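PDB 2FJK: fructose-bisphosphate aldolase from Thermus caldophilus, which is a class II aldolase of the TIM-barrel superfamily, bound here to 1,3-dihydroxyacetonephosphate. Local coordinates for residues 204-217 and 246-259. Sequence-based numbering, arbitrary orientation.
Sequences PLVLHGASAVPQEL and GIAKINTDTDLRLA. With 13P (1,3-dihydroxyacetonephosphate), chain E.
Strands 205-207 and 247-252 pair in parallel as neighbours in the TIM barrel, the axes of these short strand segments 33° apart, and the turns after them hold the phosphate of 13P. Backbone bonds define the register. L205 O accepts from both A248 N (2.8 Å) and K249 N, and the one-residue shift between the L205-I247 and V206-K249 pairs marks a beta bulge. Beyond it L207 N donates to K249 O, and N251 N to L207 O, both with N-H...O angles of 173°.

V206 and K249 share one sheet face, L207 and I250 the other. V206 CG1, anti to its own N (chi1 -169°), presses on K249 CD at 3.5 Å, alongside the extended lysine, whose NZ forms a salt bridge with E130. I247 CG2 meets L207 CB at 3.7 Å, and A210 CB, from the loop after the strand, touches I250 CG2 at a tight 3.5 Å.

At the phosphate, S211 OG and the backbone N of D253 and T254 all donate to O3P, the last from the first turn of helix 254-270; T254 OG1 donates a hydrogen bond to O1P of 13P at 2.5 Å. S211 OG also accepts from D255 N at 3.1 Å. The D255 carboxylate grips the turn of the other segment through two syn lone pairs, OD2 taking A212 N (2.8 Å) and OD1 taking V213 N (2.6 Å).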
# COMPACT_ATOMS: atom_id res chain seq x y z
N PRO A 204 25.29 -12.02 14.64
CA PRO A 204 24.62 -11.48 15.82
C PRO A 204 23.86 -12.55 16.60
O PRO A 204 23.25 -13.45 16.02
CB PRO A 204 23.71 -10.39 15.25
CG PRO A 204 23.59 -10.72 13.80
CD PRO A 204 24.93 -11.27 13.43
N LEU A 205 23.91 -12.47 17.93
CA LEU A 205 23.23 -13.43 18.79
C LEU A 205 21.87 -12.92 19.25
O LEU A 205 21.67 -11.72 19.38
CB LEU A 205 24.08 -13.75 20.02
CG LEU A 205 25.45 -14.36 19.75
CD1 LEU A 205 26.19 -14.63 21.06
CD2 LEU A 205 25.32 -15.64 18.94
N VAL A 206 20.96 -13.86 19.51
CA VAL A 206 19.61 -13.52 19.92
C VAL A 206 19.17 -14.15 21.24
O VAL A 206 19.38 -15.34 21.47
CB VAL A 206 18.61 -13.93 18.84
CG1 VAL A 206 17.23 -13.35 19.14
CG2 VAL A 206 19.13 -13.48 17.49
N LEU A 207 18.53 -13.35 22.08
CA LEU A 207 18.07 -13.81 23.38
C LEU A 207 16.55 -13.72 23.53
O LEU A 207 15.99 -12.63 23.61
CB LEU A 207 18.74 -12.98 24.48
CG LEU A 207 18.56 -13.44 25.93
CD1 LEU A 207 19.18 -14.82 26.09
CD2 LEU A 207 19.22 -12.43 26.86
N HIS A 208 15.89 -14.87 23.58
CA HIS A 208 14.44 -14.90 23.76
C HIS A 208 14.09 -15.11 25.22
O HIS A 208 14.97 -15.28 26.05
CB HIS A 208 13.80 -16.01 22.91
CG HIS A 208 13.80 -15.72 21.45
ND1 HIS A 208 14.87 -16.01 20.63
CD2 HIS A 208 12.87 -15.12 20.66
CE1 HIS A 208 14.60 -15.61 19.40
NE2 HIS A 208 13.39 -15.07 19.39
N GLY A 209 12.79 -15.10 25.51
CA GLY A 209 12.32 -15.28 26.87
C GLY A 209 13.09 -14.38 27.81
O GLY A 209 13.48 -14.79 28.90
N ALA A 210 13.28 -13.13 27.38
CA ALA A 210 14.05 -12.19 28.17
C ALA A 210 13.29 -11.14 28.96
O ALA A 210 13.88 -10.17 29.41
CB ALA A 210 15.09 -11.51 27.28
N SER A 211 11.99 -11.32 29.15
CA SER A 211 11.23 -10.34 29.93
C SER A 211 11.80 -10.20 31.35
O SER A 211 12.40 -11.14 31.88
CB SER A 211 9.75 -10.74 30.01
OG SER A 211 9.02 -10.24 28.90
N ALA A 212 11.60 -9.03 31.95
CA ALA A 212 12.10 -8.75 33.29
C ALA A 212 11.03 -9.06 34.34
O ALA A 212 11.33 -9.33 35.49
CB ALA A 212 12.53 -7.27 33.39
N VAL A 213 9.77 -9.01 33.92
CA VAL A 213 8.66 -9.28 34.82
C VAL A 213 8.88 -8.55 36.15
O VAL A 213 8.89 -9.17 37.22
CB VAL A 213 8.55 -10.80 35.07
CG1 VAL A 213 7.14 -11.14 35.54
CG2 VAL A 213 8.92 -11.57 33.80
N PRO A 214 9.04 -7.21 36.09
CA PRO A 214 9.27 -6.36 37.27
C PRO A 214 8.26 -6.56 38.39
O PRO A 214 7.05 -6.65 38.14
CB PRO A 214 9.24 -4.95 36.69
CG PRO A 214 8.36 -5.09 35.47
CD PRO A 214 8.85 -6.39 34.89
N GLN A 215 8.76 -6.61 39.61
CA GLN A 215 7.94 -6.82 40.80
C GLN A 215 6.82 -5.80 40.91
O GLN A 215 5.66 -6.16 41.13
CB GLN A 215 8.82 -6.79 42.05
CG GLN A 215 8.09 -7.15 43.35
CD GLN A 215 7.33 -8.47 43.26
OE1 GLN A 215 7.85 -9.48 42.78
NE2 GLN A 215 6.09 -8.46 43.73
N GLU A 216 7.16 -4.53 40.76
CA GLU A 216 6.16 -3.47 40.84
C GLU A 216 5.02 -3.75 39.87
O GLU A 216 3.85 -3.55 40.20
CB GLU A 216 6.79 -2.10 40.54
CG GLU A 216 8.09 -2.14 39.73
CD GLU A 216 9.28 -2.68 40.52
OE1 GLU A 216 9.59 -2.12 41.59
OE2 GLU A 216 9.91 -3.67 40.06
N LEU A 217 5.35 -4.23 38.67
CA LEU A 217 4.35 -4.55 37.66
C LEU A 217 3.49 -5.70 38.18
O LEU A 217 2.26 -5.65 38.13
CB LEU A 217 5.02 -4.93 36.34
CG LEU A 217 4.14 -5.49 35.21
CD1 LEU A 217 2.87 -4.66 35.05
CD2 LEU A 217 4.93 -5.53 33.92
N GLY A 246 27.72 -10.23 23.37
CA GLY A 246 27.39 -10.64 22.01
C GLY A 246 25.92 -10.76 21.66
O GLY A 246 25.57 -11.02 20.50
N ILE A 247 25.05 -10.59 22.65
CA ILE A 247 23.61 -10.66 22.44
C ILE A 247 23.23 -9.34 21.78
O ILE A 247 23.34 -8.28 22.39
CB ILE A 247 22.85 -10.80 23.79
CG1 ILE A 247 23.11 -12.19 24.40
CG2 ILE A 247 21.35 -10.59 23.58
CD1 ILE A 247 22.54 -13.34 23.60
N ALA A 248 22.79 -9.40 20.52
CA ALA A 248 22.42 -8.20 19.77
C ALA A 248 20.92 -7.96 19.63
O ALA A 248 20.48 -6.84 19.34
CB ALA A 248 23.07 -8.24 18.39
N LYS A 249 20.13 -9.01 19.83
CA LYS A 249 18.68 -8.92 19.72
C LYS A 249 18.01 -9.54 20.95
O LYS A 249 18.28 -10.69 21.31
CB LYS A 249 18.19 -9.64 18.47
CG LYS A 249 16.69 -9.91 18.48
CD LYS A 249 16.25 -10.63 17.21
CE LYS A 249 14.77 -11.02 17.31
NZ LYS A 249 14.26 -11.51 16.01
N ILE A 250 17.12 -8.77 21.57
CA ILE A 250 16.43 -9.22 22.76
C ILE A 250 14.92 -9.15 22.60
O ILE A 250 14.36 -8.08 22.33
CB ILE A 250 16.87 -8.38 23.97
CG1 ILE A 250 18.39 -8.26 23.99
CG2 ILE A 250 16.39 -9.03 25.25
CD1 ILE A 250 18.92 -7.33 25.04
N ASN A 251 14.26 -10.29 22.79
CA ASN A 251 12.82 -10.37 22.66
C ASN A 251 12.09 -10.10 23.97
O ASN A 251 12.48 -10.61 25.02
CB ASN A 251 12.43 -11.74 22.13
CG ASN A 251 12.28 -11.77 20.62
OD1 ASN A 251 11.17 -11.74 20.09
ND2 ASN A 251 13.41 -11.84 19.91
N THR A 252 11.02 -9.31 23.89
CA THR A 252 10.19 -8.96 25.05
C THR A 252 8.72 -9.10 24.68
O THR A 252 8.26 -8.46 23.73
CB THR A 252 10.42 -7.51 25.51
OG1 THR A 252 11.81 -7.30 25.75
CG2 THR A 252 9.64 -7.22 26.80
N ASP A 253 7.99 -9.90 25.44
CA ASP A 253 6.57 -10.12 25.16
C ASP A 253 5.74 -10.06 26.44
O ASP A 253 4.85 -9.21 26.56
CB ASP A 253 6.42 -11.49 24.47
CG ASP A 253 4.99 -11.79 24.07
OD1 ASP A 253 4.12 -10.92 24.22
OD2 ASP A 253 4.75 -12.93 23.61
N THR A 254 6.01 -10.96 27.38
CA THR A 254 5.30 -11.00 28.66
C THR A 254 5.18 -9.63 29.35
O THR A 254 4.10 -9.25 29.80
CB THR A 254 6.01 -11.97 29.65
OG1 THR A 254 5.89 -13.32 29.18
CG2 THR A 254 5.39 -11.86 31.04
N ASP A 255 6.29 -8.90 29.44
CA ASP A 255 6.28 -7.59 30.09
C ASP A 255 5.20 -6.68 29.51
O ASP A 255 4.50 -5.99 30.26
CB ASP A 255 7.65 -6.89 29.98
CG ASP A 255 8.72 -7.53 30.86
OD1 ASP A 255 8.38 -8.19 31.86
OD2 ASP A 255 9.92 -7.36 30.55
N LEU A 256 5.06 -6.69 28.19
CA LEU A 256 4.08 -5.85 27.50
C LEU A 256 2.65 -6.29 27.78
O LEU A 256 1.80 -5.46 28.06
CB LEU A 256 4.32 -5.87 26.00
CG LEU A 256 5.76 -5.65 25.55
CD1 LEU A 256 5.77 -5.50 24.04
CD2 LEU A 256 6.35 -4.42 26.21
N ARG A 257 2.40 -7.59 27.69
CA ARG A 257 1.07 -8.13 27.95
C ARG A 257 0.63 -7.75 29.35
O ARG A 257 -0.49 -7.28 29.55
CB ARG A 257 1.04 -9.65 27.84
CG ARG A 257 1.35 -10.23 26.49
CD ARG A 257 1.14 -11.75 26.54
NE ARG A 257 1.71 -12.43 25.39
CZ ARG A 257 1.47 -13.71 25.08
NH1 ARG A 257 0.65 -14.44 25.84
NH2 ARG A 257 2.03 -14.25 24.00
N LEU A 258 1.50 -8.00 30.32
CA LEU A 258 1.23 -7.69 31.72
C LEU A 258 0.92 -6.22 31.93
O LEU A 258 -0.08 -5.87 32.56
CB LEU A 258 2.42 -8.06 32.60
CG LEU A 258 2.27 -9.22 33.59
CD1 LEU A 258 3.45 -9.17 34.56
CD2 LEU A 258 0.94 -9.11 34.34
N ALA A 259 1.78 -5.35 31.42
CA ALA A 259 1.55 -3.92 31.57
C ALA A 259 0.19 -3.54 30.97
O ALA A 259 -0.63 -2.89 31.62
CB ALA A 259 2.67 -3.13 30.90
P 13P E . 8.83 -13.52 27.11
O1P 13P E . 7.52 -14.35 27.52
O2P 13P E . 9.89 -13.75 28.26
O3P 13P E . 8.46 -12.00 27.04
O1 13P E . 9.34 -14.05 25.69
C1 13P E . 9.94 -13.12 24.79
C2 13P E . 10.56 -13.96 23.70
O2 13P E . 11.31 -14.88 24.00
C3 13P E . 10.26 -13.68 22.23
O3 13P E . 10.86 -14.67 21.40